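Local coordinates for protein sulfatase (PDB 6USS) that probably hydrolyses sulfate esters as a calcium-dependent arylsulfatase of a human gut bacterium, here in a form altered at the catalytic position, at residues A[242-247]-A[303-308]; A[161-166]-A[233-238]; A[336-339]-A[345-348]. The protein carries 1 engineered substitution. One frame throughout, in Å; residues are numbered along the deposited sequence.

Contact 1: A[242-247]-A[303-308]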
# COMPACT_ATOMS: atom_id res chain seq x y z
N ALA A 242 -2.40 13.54 -6.84
CA ALA A 242 -3.00 12.45 -6.07
C ALA A 242 -4.46 12.75 -5.76
O ALA A 242 -5.28 11.82 -5.68
CB ALA A 242 -2.22 12.20 -4.78
N LEU A 243 -4.79 14.04 -5.62
CA LEU A 243 -6.15 14.47 -5.33
C LEU A 243 -7.03 14.42 -6.58
O LEU A 243 -8.21 14.04 -6.50
CB LEU A 243 -6.12 15.89 -4.76
CG LEU A 243 -5.71 16.05 -3.30
CD1 LEU A 243 -5.76 17.52 -2.88
CD2 LEU A 243 -6.60 15.21 -2.41
N ASN A 244 -6.49 14.81 -7.74
CA ASN A 244 -7.24 14.62 -8.97
C ASN A 244 -7.56 13.14 -9.19
O ASN A 244 -8.71 12.79 -9.48
CB ASN A 244 -6.47 15.22 -10.14
CG ASN A 244 -6.48 16.75 -10.11
OD1 ASN A 244 -7.48 17.37 -9.73
ND2 ASN A 244 -5.37 17.37 -10.49
N HIS A 245 -6.58 12.26 -8.99
CA HIS A 245 -6.84 10.82 -9.07
C HIS A 245 -7.90 10.40 -8.07
O HIS A 245 -8.78 9.58 -8.38
CB HIS A 245 -5.54 10.05 -8.85
CG HIS A 245 -5.47 8.74 -9.58
ND1 HIS A 245 -4.29 8.25 -10.11
CD2 HIS A 245 -6.42 7.81 -9.86
CE1 HIS A 245 -4.53 7.08 -10.69
NE2 HIS A 245 -5.81 6.79 -10.55
N ALA A 246 -7.87 10.97 -6.85
CA ALA A 246 -8.85 10.61 -5.82
C ALA A 246 -10.27 11.01 -6.22
O ALA A 246 -11.24 10.38 -5.78
CB ALA A 246 -8.47 11.26 -4.49
N LYS A 247 -10.42 12.05 -7.04
CA LYS A 247 -11.75 12.41 -7.52
C LYS A 247 -12.37 11.28 -8.36
O LYS A 247 -13.60 11.20 -8.44
CB LYS A 247 -11.67 13.71 -8.32
CG LYS A 247 -11.97 14.95 -7.54
CD LYS A 247 -12.28 16.11 -8.48
CE LYS A 247 -13.62 16.79 -8.12
NZ LYS A 247 -14.14 17.72 -9.20
N MET A 303 -5.73 24.60 -0.72
CA MET A 303 -6.99 25.26 -0.42
C MET A 303 -7.69 25.72 -1.70
O MET A 303 -8.92 25.62 -1.82
CB MET A 303 -6.76 26.43 0.54
CG MET A 303 -6.46 26.02 2.00
SD MET A 303 -5.80 27.37 3.05
CE MET A 303 -7.28 28.35 3.35
N ASP A 304 -6.91 26.21 -2.68
CA ASP A 304 -7.49 26.60 -3.96
C ASP A 304 -7.93 25.38 -4.73
O ASP A 304 -8.97 25.41 -5.40
CB ASP A 304 -6.51 27.42 -4.80
CG ASP A 304 -5.99 28.65 -4.07
OD1 ASP A 304 -6.62 29.09 -3.08
OD2 ASP A 304 -4.93 29.18 -4.50
N TRP A 305 -7.16 24.29 -4.66
CA TRP A 305 -7.58 23.06 -5.32
C TRP A 305 -8.94 22.61 -4.78
O TRP A 305 -9.83 22.25 -5.56
CB TRP A 305 -6.53 21.95 -5.16
CG TRP A 305 -6.95 20.74 -5.92
CD1 TRP A 305 -6.62 20.42 -7.22
CD2 TRP A 305 -7.81 19.69 -5.47
NE1 TRP A 305 -7.22 19.24 -7.58
CE2 TRP A 305 -7.95 18.77 -6.52
CE3 TRP A 305 -8.49 19.44 -4.26
CZ2 TRP A 305 -8.73 17.62 -6.41
CZ3 TRP A 305 -9.26 18.30 -4.16
CH2 TRP A 305 -9.37 17.40 -5.22
N LEU A 306 -9.11 22.64 -3.45
CA LEU A 306 -10.40 22.32 -2.85
C LEU A 306 -11.51 23.23 -3.38
O LEU A 306 -12.60 22.76 -3.73
CB LEU A 306 -10.33 22.41 -1.33
CG LEU A 306 -9.54 21.36 -0.53
CD1 LEU A 306 -9.51 21.74 0.96
CD2 LEU A 306 -10.15 19.99 -0.73
N ASP A 307 -11.25 24.55 -3.39
CA ASP A 307 -12.24 25.52 -3.86
C ASP A 307 -12.68 25.21 -5.28
O ASP A 307 -13.87 25.22 -5.59
CB ASP A 307 -11.69 26.96 -3.82
CG ASP A 307 -11.60 27.53 -2.41
OD1 ASP A 307 -12.46 27.18 -1.57
OD2 ASP A 307 -10.68 28.33 -2.14
N LYS A 308 -11.72 24.90 -6.16
CA LYS A 308 -12.00 24.78 -7.58
C LYS A 308 -12.55 23.42 -7.99
O LYS A 308 -13.00 23.29 -9.12
CB LYS A 308 -10.74 25.12 -8.40
CG LYS A 308 -10.56 26.64 -8.56
CD LYS A 308 -9.21 27.17 -8.02
CE LYS A 308 -8.01 26.65 -8.84
NZ LYS A 308 -6.72 27.28 -8.41
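Trp305 reaches from one helix to Leu243, Asn244 and Lys247 on the other, and its indole makes nearly the whole contact. The axes of segments 242-247 and 303-308 stay 11.8 Å apart and are inclined by only 24°, so a large side chain has to bridge the gap. From CB the path leads outward because CG lies anti to the backbone N (chi1 -176°), which sends the ring toward the opposite helix. Along the benzo side, CE3 meets the methyl Leu243 CD1 at 3.6 Å. Further round, CZ2 lies 3.5 Å from Leu243 CB, and CH2 of the indole is almost as near to that same methylene. Leu243 CB sits over one face of the six-membered ring, 3.7 Å from its centroid and close to the ring normal, the geometry of a CH-pi contact. CH2 also marks the approach of Lys247, whose CG is 4.3 Å away and neither squarely over the ring nor at its edge; the lysine NZ goes on to a weak hydrogen bond with Asn309 O. On the pyrrole side, NE1 donates to Asn244 OD1 at 2.9 Å with an N-H...O angle of 153°. The acceptor lies in the indole plane, whereas NE1 stands above the plane of the amide carbonyl, so the bond is well directed for the donor and less so for the acceptor. Together, the edge bond and the methylene over the face should restrain the indole's tilt. Behind segment 303-308, Leu306 packs on strands 315-321 and 357-363, while Ala242 and Ala246 rest on strand 159-164. Two near-parallel helices laid side by side on a central sheet are characteristic of the alpha/beta fold that sulfatases share with alkaline phosphatase.

Contact 2: A[161-166]-A[233-238]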
# COMPACT_ATOMS: atom_id res chain seq x y z
N ILE A 161 -3.79 8.85 1.47
CA ILE A 161 -2.66 9.39 0.73
C ILE A 161 -1.65 9.94 1.72
O ILE A 161 -2.00 10.75 2.58
CB ILE A 161 -3.08 10.50 -0.24
CG1 ILE A 161 -4.19 10.04 -1.17
CG2 ILE A 161 -1.88 11.02 -1.02
CD1 ILE A 161 -4.87 11.17 -1.89
N HIS A 162 -0.39 9.52 1.58
CA HIS A 162 0.74 10.10 2.30
C HIS A 162 1.65 10.88 1.35
O HIS A 162 2.06 10.36 0.29
CB HIS A 162 1.60 9.06 3.02
CG HIS A 162 2.90 9.62 3.49
ND1 HIS A 162 3.02 10.33 4.67
CD2 HIS A 162 4.11 9.69 2.89
CE1 HIS A 162 4.27 10.75 4.80
NE2 HIS A 162 4.95 10.38 3.73
N CYS A 163 2.02 12.09 1.76
CA CYS A 163 2.85 12.95 0.93
C CYS A 163 3.86 13.67 1.81
O CYS A 163 3.47 14.48 2.67
CB CYS A 163 1.98 13.94 0.17
SG CYS A 163 2.94 15.05 -0.89
N GLY A 164 5.15 13.40 1.59
CA GLY A 164 6.20 14.06 2.35
C GLY A 164 6.91 13.22 3.40
O GLY A 164 7.20 12.03 3.19
N LYS A 165 7.21 13.84 4.54
CA LYS A 165 7.98 13.20 5.60
C LYS A 165 7.13 12.17 6.35
O LYS A 165 6.11 12.52 6.95
CB LYS A 165 8.51 14.25 6.57
CG LYS A 165 8.88 13.72 7.94
CD LYS A 165 9.91 14.63 8.58
CE LYS A 165 10.08 14.30 10.06
NZ LYS A 165 10.91 15.33 10.72
N ALA A 166 7.56 10.91 6.32
CA ALA A 166 6.86 9.86 7.07
C ALA A 166 7.56 9.67 8.41
O ALA A 166 7.01 10.02 9.46
CB ALA A 166 6.80 8.57 6.25
N GLU A 233 7.39 22.78 -3.36
CA GLU A 233 6.59 22.93 -4.57
C GLU A 233 6.34 21.58 -5.22
O GLU A 233 5.20 21.24 -5.58
CB GLU A 233 7.28 23.89 -5.55
CG GLU A 233 6.48 24.24 -6.82
CD GLU A 233 5.10 24.84 -6.54
OE1 GLU A 233 4.93 25.56 -5.52
OE2 GLU A 233 4.17 24.60 -7.34
N ALA A 234 7.40 20.77 -5.35
CA ALA A 234 7.26 19.43 -5.91
C ALA A 234 6.24 18.61 -5.12
O ALA A 234 5.40 17.92 -5.70
CB ALA A 234 8.61 18.71 -5.92
N LEU A 235 6.31 18.69 -3.79
CA LEU A 235 5.38 17.93 -2.97
C LEU A 235 3.94 18.38 -3.22
O LEU A 235 3.03 17.54 -3.30
CB LEU A 235 5.74 18.08 -1.49
CG LEU A 235 7.06 17.43 -1.06
CD1 LEU A 235 7.31 17.59 0.44
CD2 LEU A 235 7.06 15.95 -1.47
N THR A 236 3.73 19.69 -3.35
CA THR A 236 2.38 20.20 -3.60
C THR A 236 1.85 19.74 -4.96
O THR A 236 0.68 19.35 -5.07
CB THR A 236 2.37 21.73 -3.50
OG1 THR A 236 3.03 22.12 -2.29
CG2 THR A 236 0.95 22.24 -3.49
N LEU A 237 2.68 19.76 -6.00
CA LEU A 237 2.19 19.37 -7.32
C LEU A 237 1.85 17.88 -7.37
O LEU A 237 0.87 17.49 -8.01
CB LEU A 237 3.20 19.72 -8.40
CG LEU A 237 3.42 21.22 -8.53
CD1 LEU A 237 4.78 21.48 -9.19
CD2 LEU A 237 2.28 21.89 -9.31
N GLU A 238 2.64 17.03 -6.69
CA GLU A 238 2.30 15.61 -6.66
C GLU A 238 1.09 15.35 -5.77
O GLU A 238 0.29 14.46 -6.05
CB GLU A 238 3.49 14.77 -6.21
CG GLU A 238 4.67 14.88 -7.16
CD GLU A 238 4.39 14.25 -8.54
OE1 GLU A 238 4.08 13.03 -8.61
OE2 GLU A 238 4.48 14.99 -9.55
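Cys163 and Gly164 at the end of strand 159-164 meet Leu235 of helix 231-247, the helix of a beta-alpha-beta crossover that leads from strand 185-187 across 159-164 to the parallel strand 253-258. The apolar contacts are few and loose. Cys163 SG, anti to its own backbone nitrogen (chi1 -180°), projects at the helix and comes 4.2 Å from Leu235 CB. Beside it, the methyl Leu235 CD1 lies 4.2 Å from Gly164 CA. Met257 of strand 253-258 touches both Cys163 and Leu235, so that it fills in the interface between the helix and the two strands.

Among polar groups, the sulfur of Cys163 is 3.5 Å from Leu235 O, a van der Waals approach rather than a hydrogen bond. One charged interaction lies just past the strand end: Lys165 NZ forms a salt bridge with the calcium ligand Asp42, and the lysine side chain also touches the engineered Cys88. Lys165, the first residue beyond the strand, thus reaches the metal site.

Within the strand segment, His162 NE2 donates to Gly164 O over 2.8 Å at an N-H...O angle of 143°, with the nitrogen standing 69° out of the carbonyl plane.

Contact 3: A[336-339]-A[345-348]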
# COMPACT_ATOMS: atom_id res chain seq x y z
N LYS A 336 19.08 36.35 19.61
CA LYS A 336 19.57 35.77 20.85
C LYS A 336 19.28 34.28 20.88
O LYS A 336 18.13 33.85 20.73
CB LYS A 336 18.93 36.48 22.05
CG LYS A 336 19.34 35.94 23.41
CD LYS A 336 19.23 37.03 24.49
CE LYS A 336 18.47 36.53 25.73
NZ LYS A 336 19.17 35.43 26.46
N LEU A 337 20.33 33.48 21.05
CA LEU A 337 20.17 32.03 20.96
C LEU A 337 19.17 31.53 22.00
O LEU A 337 19.09 32.05 23.12
CB LEU A 337 21.54 31.35 21.13
CG LEU A 337 21.64 29.87 20.77
CD1 LEU A 337 21.22 29.65 19.32
CD2 LEU A 337 23.06 29.35 21.02
N HIS A 338 18.38 30.52 21.61
CA HIS A 338 17.32 29.88 22.40
C HIS A 338 16.11 30.78 22.60
O HIS A 338 15.31 30.55 23.52
CB HIS A 338 17.82 29.43 23.78
CG HIS A 338 19.06 28.59 23.73
ND1 HIS A 338 19.08 27.31 23.21
CD2 HIS A 338 20.33 28.85 24.14
CE1 HIS A 338 20.30 26.82 23.31
NE2 HIS A 338 21.08 27.73 23.87
N THR A 339 15.94 31.82 21.77
CA THR A 339 14.76 32.67 21.85
C THR A 339 13.98 32.75 20.53
O THR A 339 13.12 33.61 20.39
CB THR A 339 15.14 34.08 22.30
OG1 THR A 339 15.90 34.73 21.27
CG2 THR A 339 15.93 34.04 23.61
N ASN A 345 9.98 29.92 25.67
CA ASN A 345 11.36 29.62 26.05
C ASN A 345 11.96 28.51 25.17
O ASN A 345 11.38 27.42 25.05
CB ASN A 345 11.42 29.22 27.52
CG ASN A 345 12.80 29.43 28.14
OD1 ASN A 345 13.83 29.29 27.48
ND2 ASN A 345 12.83 29.75 29.44
N SER A 346 13.10 28.80 24.57
CA SER A 346 13.92 27.79 23.89
C SER A 346 13.14 27.24 22.69
O SER A 346 12.39 27.97 22.01
CB SER A 346 14.38 26.76 24.92
OG SER A 346 15.14 25.72 24.34
N GLY A 347 13.29 25.95 22.37
CA GLY A 347 12.69 25.42 21.17
C GLY A 347 12.91 23.93 21.01
O GLY A 347 12.94 23.20 22.01
N LYS A 348 13.10 23.49 19.77
CA LYS A 348 13.19 22.07 19.46
C LYS A 348 14.14 21.36 20.42
O LYS A 348 15.24 21.84 20.67
CB LYS A 348 13.64 21.86 18.02
CG LYS A 348 13.81 20.38 17.67
CD LYS A 348 14.04 20.18 16.21
CE LYS A 348 13.99 18.69 15.89
NZ LYS A 348 14.14 18.45 14.45
O HOH W 1 16.87 26.10 22.19
O HOH W 2 15.79 31.16 26.59
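The imidazole of His338, third residue of the type II beta turn from Lys336 to Thr339, is linked to Ser346 through a water rather than by direct contact. Leu337 CG lies over one face of the ring, 3.7 Å above its plane and displaced toward the rim. At the edge, in the ring plane, a water sits 2.7 Å from His338 ND1 and donates to Ser346 OG at 2.8 Å. With OG anti to the backbone N (chi1 178°), the serine hydroxyl reaches both this water and Pro436 O, to which it is hydrogen-bonded; Pro436 touches His338 as well.

At its third position the turn has a positive phi (71°), and it presents the His338 carbonyl to the returning chain. Ser346 N lies 3.0 Å from His338 O, but the N-H...O angle of 126° makes the bond weak, and Ser346 CA-H approaches the same oxygen. Beyond the contact, Lys348 continues to a salt bridge with the calcium ligand Asp43, so the returning chain runs from the turn to the metal site.

His338 O has one more partner: a second water, 3.2 Å from it, donates to this oxygen and also to Asn345 OD1 at 2.9 Å.

Overall arrangement
From the N terminus the three contacts close in series, none nested or crossed. Contact 2 closes first, bringing strand 159-164 against helix 231-247 across 66 intervening residues. Contact 1 opens further along that same helix and closes on helix 283-308, which precedes strand 315-321. The two contacts touch where Ala242 O lies 3.9 Å from Ile161 CD1, so helix 231-247 joins strand and second helix. Contact 3 closes a short loop after strand 315-321; it lies across the chain's centre from contact 1, about 38 Å between centres. Its nearest atoms are about 6 Å from contact 2, and the chain leaving each of these two contacts leads toward the calcium site.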